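Local coordinates for protein TetR family transcription regulator (Marinobacter aquaeolei, PDB 3PAS) that probably binds cis-regulatory DNA through an N-terminal helix-turn-helix domain and regulates transcription as a member of the TetR family, at residues Glu15-Glu20 with Gln54-Thr59. Numbering follows the deposited sequence.
Sequences EATVRE and QLLLAT
Leu55 meets Thr17 where residues 54-59 of helix 52-76 cross residues 15-20 of helix 5-24 at close to a right angle (-93°), the axes of these short segments 9.6 Å apart. The two side chains pass alongside one another, pointing opposite ways, and the leucine lays its branch point and both methyls against the threonine oxygen, Leu55 CG coming to 3.4 Å from Thr17 OG1. That hydroxyl also hydrogen-bonds Phe13 O within its own helix. One residue on, Leu56 CD2 lies 3.8 Å from Thr17 CG2; chi1 of -61° sets Thr17 OG1 beside the backbone N and leaves CG2 anti to that N, facing Leu56 and Thr59. Thr59 completes the fit: Thr59 OG1 rests 3.3 Å from Thr17 CB, while Thr59 CG2 presses tightly on Val18 CG2 at 3.5 Å. Thr59 OG1 also bonds Leu55 O at 2.8 Å, from the face of the carbonyl opposite to that reached by Thr59 N. Shortening this side chain to alanine would probably leave a gap beside Thr17 and Val18 and cost Leu55 O its second donor. Tyr105 of helix 100-110 touches both threonines, and Ile34 of the predicted helix-turn-helix touches Thr17 and Leu55. This buried crossing in the TetR DNA-binding domain illustrates how a helical threonine can bond a carbonyl of its own helix yet offer its carbons to a neighbour: the segments meet through van der Waals packing, with no hydrogen bond between them.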
ATOM      1  N   GLU B  15      19.243  -4.430  15.304  1.00 22.49           N
ATOM      2  CA  GLU B  15      17.896  -4.716  15.799  1.00 23.78           C
ATOM      3  C   GLU B  15      17.280  -3.515  16.541  1.00 22.98           C
ATOM      4  O   GLU B  15      16.114  -3.205  16.365  1.00 23.80           O
ATOM      5  CB  GLU B  15      17.950  -5.963  16.697  1.00 23.60           C
ATOM      6  CG  GLU B  15      18.060  -7.272  15.926  1.00 23.90           C
ATOM      7  CD  GLU B  15      16.784  -7.630  15.124  1.00 27.95           C
ATOM      8  OE1 GLU B  15      15.677  -7.083  15.396  1.00 34.24           O
ATOM      9  OE2 GLU B  15      16.877  -8.450  14.197  1.00 29.48           O
ATOM     10  N   ALA B  16      18.065  -2.814  17.343  1.00 21.24           N
ATOM     11  CA  ALA B  16      17.569  -1.626  18.053  1.00 21.54           C
ATOM     12  C   ALA B  16      17.171  -0.539  17.045  1.00 18.44           C
ATOM     13  O   ALA B  16      16.194   0.190  17.256  1.00 24.19           O
ATOM     14  CB  ALA B  16      18.641  -1.099  19.021  1.00 18.16           C
ATOM     15  N   THR B  17      17.923  -0.439  15.948  1.00 20.45           N
ATOM     16  CA  THR B  17      17.631   0.523  14.879  1.00 19.27           C
ATOM     17  C   THR B  17      16.296   0.130  14.220  1.00 20.81           C
ATOM     18  O   THR B  17      15.431   0.970  14.055  1.00 22.07           O
ATOM     19  CB  THR B  17      18.729   0.577  13.836  1.00 22.05           C
ATOM     20  OG1 THR B  17      19.960   0.986  14.435  1.00 20.20           O
ATOM     21  CG2 THR B  17      18.408   1.598  12.744  1.00 19.77           C
ATOM     22  N   VAL B  18      16.166  -1.142  13.819  1.00 23.60           N
ATOM     23  CA  VAL B  18      14.868  -1.672  13.313  1.00 21.04           C
ATOM     24  C   VAL B  18      13.693  -1.306  14.246  1.00 23.88           C
ATOM     25  O   VAL B  18      12.724  -0.736  13.778  1.00 24.62           O
ATOM     26  CB  VAL B  18      14.873  -3.186  13.133  1.00 20.68           C
ATOM     27  CG1 VAL B  18      13.402  -3.692  12.815  1.00 18.21           C
ATOM     28  CG2 VAL B  18      15.865  -3.587  12.019  1.00 17.19           C
ATOM     29  N   ARG B  19      13.802  -1.581  15.553  1.00 24.49           N
ATOM     30  CA  ARG B  19      12.728  -1.285  16.488  1.00 26.57           C
ATOM     31  C   ARG B  19      12.386   0.176  16.651  1.00 27.94           C
ATOM     32  O   ARG B  19      11.192   0.547  16.597  1.00 24.26           O
ATOM     33  CB  ARG B  19      12.984  -1.888  17.889  1.00 28.24           C
ATOM     34  CG  ARG B  19      13.068  -3.385  17.900  1.00 36.39           C
ATOM     35  CD  ARG B  19      13.033  -3.944  19.325  1.00 39.82           C
ATOM     36  NE  ARG B  19      14.026  -3.353  20.213  1.00 32.64           N
ATOM     37  CZ  ARG B  19      15.309  -3.708  20.278  1.00 30.55           C
ATOM     38  NH1 ARG B  19      15.782  -4.654  19.495  1.00 30.37           N
ATOM     39  NH2 ARG B  19      16.116  -3.110  21.137  1.00 32.76           N
ATOM     40  N   GLU B  20      13.411   1.018  16.827  1.00 22.10           N
ATOM     41  CA  GLU B  20      13.196   2.421  17.076  1.00 25.22           C
ATOM     42  C   GLU B  20      12.640   3.130  15.849  1.00 24.19           C
ATOM     43  O   GLU B  20      11.702   3.948  15.962  1.00 27.54           O
ATOM     44  CB  GLU B  20      14.478   3.067  17.592  1.00 23.95           C
ATOM     45  CG  GLU B  20      14.880   2.583  18.944  1.00 31.47           C
ATOM     46  CD  GLU B  20      13.890   2.987  20.033  1.00 37.98           C
ATOM     47  OE1 GLU B  20      13.660   4.203  20.194  1.00 40.26           O
ATOM     48  OE2 GLU B  20      13.370   2.078  20.723  1.00 39.12           O
ATOM     49  N   GLN B  54      25.358   5.796   8.429  1.00 23.55           N
ATOM     50  CA  GLN B  54      25.926   4.487   8.177  1.00 27.27           C
ATOM     51  C   GLN B  54      25.189   3.365   8.911  1.00 23.53           C
ATOM     52  O   GLN B  54      25.032   2.262   8.377  1.00 25.36           O
ATOM     53  CB  GLN B  54      27.426   4.456   8.464  1.00 27.82           C
ATOM     54  CG  GLN B  54      28.261   5.527   7.677  1.00 37.76           C
ATOM     55  CD  GLN B  54      28.002   5.517   6.147  1.00 49.00           C
ATOM     56  OE1 GLN B  54      27.657   4.489   5.573  1.00 43.69           O
ATOM     57  NE2 GLN B  54      28.152   6.675   5.507  1.00 44.73           N
ATOM     58  N   LEU B  55      24.695   3.650  10.101  1.00 22.32           N
ATOM     59  CA  LEU B  55      23.902   2.659  10.851  1.00 21.53           C
ATOM     60  C   LEU B  55      22.554   2.378  10.197  1.00 21.96           C
ATOM     61  O   LEU B  55      22.145   1.224  10.040  1.00 23.98           O
ATOM     62  CB  LEU B  55      23.696   3.142  12.277  1.00 22.14           C
ATOM     63  CG  LEU B  55      22.863   2.185  13.163  1.00 20.54           C
ATOM     64  CD1 LEU B  55      23.312   0.699  13.079  1.00 23.99           C
ATOM     65  CD2 LEU B  55      22.921   2.704  14.601  1.00 20.86           C
ATOM     66  N   LEU B  56      21.896   3.426   9.734  1.00 22.53           N
ATOM     67  CA  LEU B  56      20.628   3.270   8.987  1.00 24.80           C
ATOM     68  C   LEU B  56      20.809   2.431   7.713  1.00 25.47           C
ATOM     69  O   LEU B  56      19.988   1.576   7.409  1.00 24.37           O
ATOM     70  CB  LEU B  56      20.049   4.632   8.653  1.00 23.09           C
ATOM     71  CG  LEU B  56      19.601   5.562   9.776  1.00 26.36           C
ATOM     72  CD1 LEU B  56      18.982   6.867   9.214  1.00 25.93           C
ATOM     73  CD2 LEU B  56      18.641   4.926  10.833  1.00 23.65           C
ATOM     74  N   LEU B  57      21.883   2.667   6.960  1.00 21.77           N
ATOM     75  CA  LEU B  57      22.182   1.905   5.771  1.00 24.90           C
ATOM     76  C   LEU B  57      22.487   0.451   6.104  1.00 26.30           C
ATOM     77  O   LEU B  57      21.939  -0.441   5.462  1.00 23.03           O
ATOM     78  CB  LEU B  57      23.367   2.492   4.997  1.00 26.30           C
ATOM     79  CG  LEU B  57      23.648   1.920   3.601  1.00 29.04           C
ATOM     80  CD1 LEU B  57      22.358   1.827   2.705  1.00 27.14           C
ATOM     81  CD2 LEU B  57      24.738   2.780   2.951  1.00 36.43           C
ATOM     82  N   ALA B  58      23.379   0.217   7.067  1.00 22.25           N
ATOM     83  CA  ALA B  58      23.731  -1.143   7.511  1.00 20.77           C
ATOM     84  C   ALA B  58      22.472  -1.908   7.966  1.00 18.98           C
ATOM     85  O   ALA B  58      22.344  -3.123   7.763  1.00 19.92           O
ATOM     86  CB  ALA B  58      24.819  -1.107   8.648  1.00 20.92           C
ATOM     87  N   THR B  59      21.575  -1.202   8.634  1.00 18.94           N
ATOM     88  CA  THR B  59      20.325  -1.775   9.115  1.00 22.51           C
ATOM     89  C   THR B  59      19.450  -2.146   7.920  1.00 24.34           C
ATOM     90  O   THR B  59      18.807  -3.195   7.914  1.00 21.45           O
ATOM     91  CB  THR B  59      19.560  -0.819  10.110  1.00 20.68           C
ATOM     92  OG1 THR B  59      20.384  -0.563  11.274  1.00 19.65           O
ATOM     93  CG2 THR B  59      18.256  -1.485  10.643  1.00 16.64           C
TER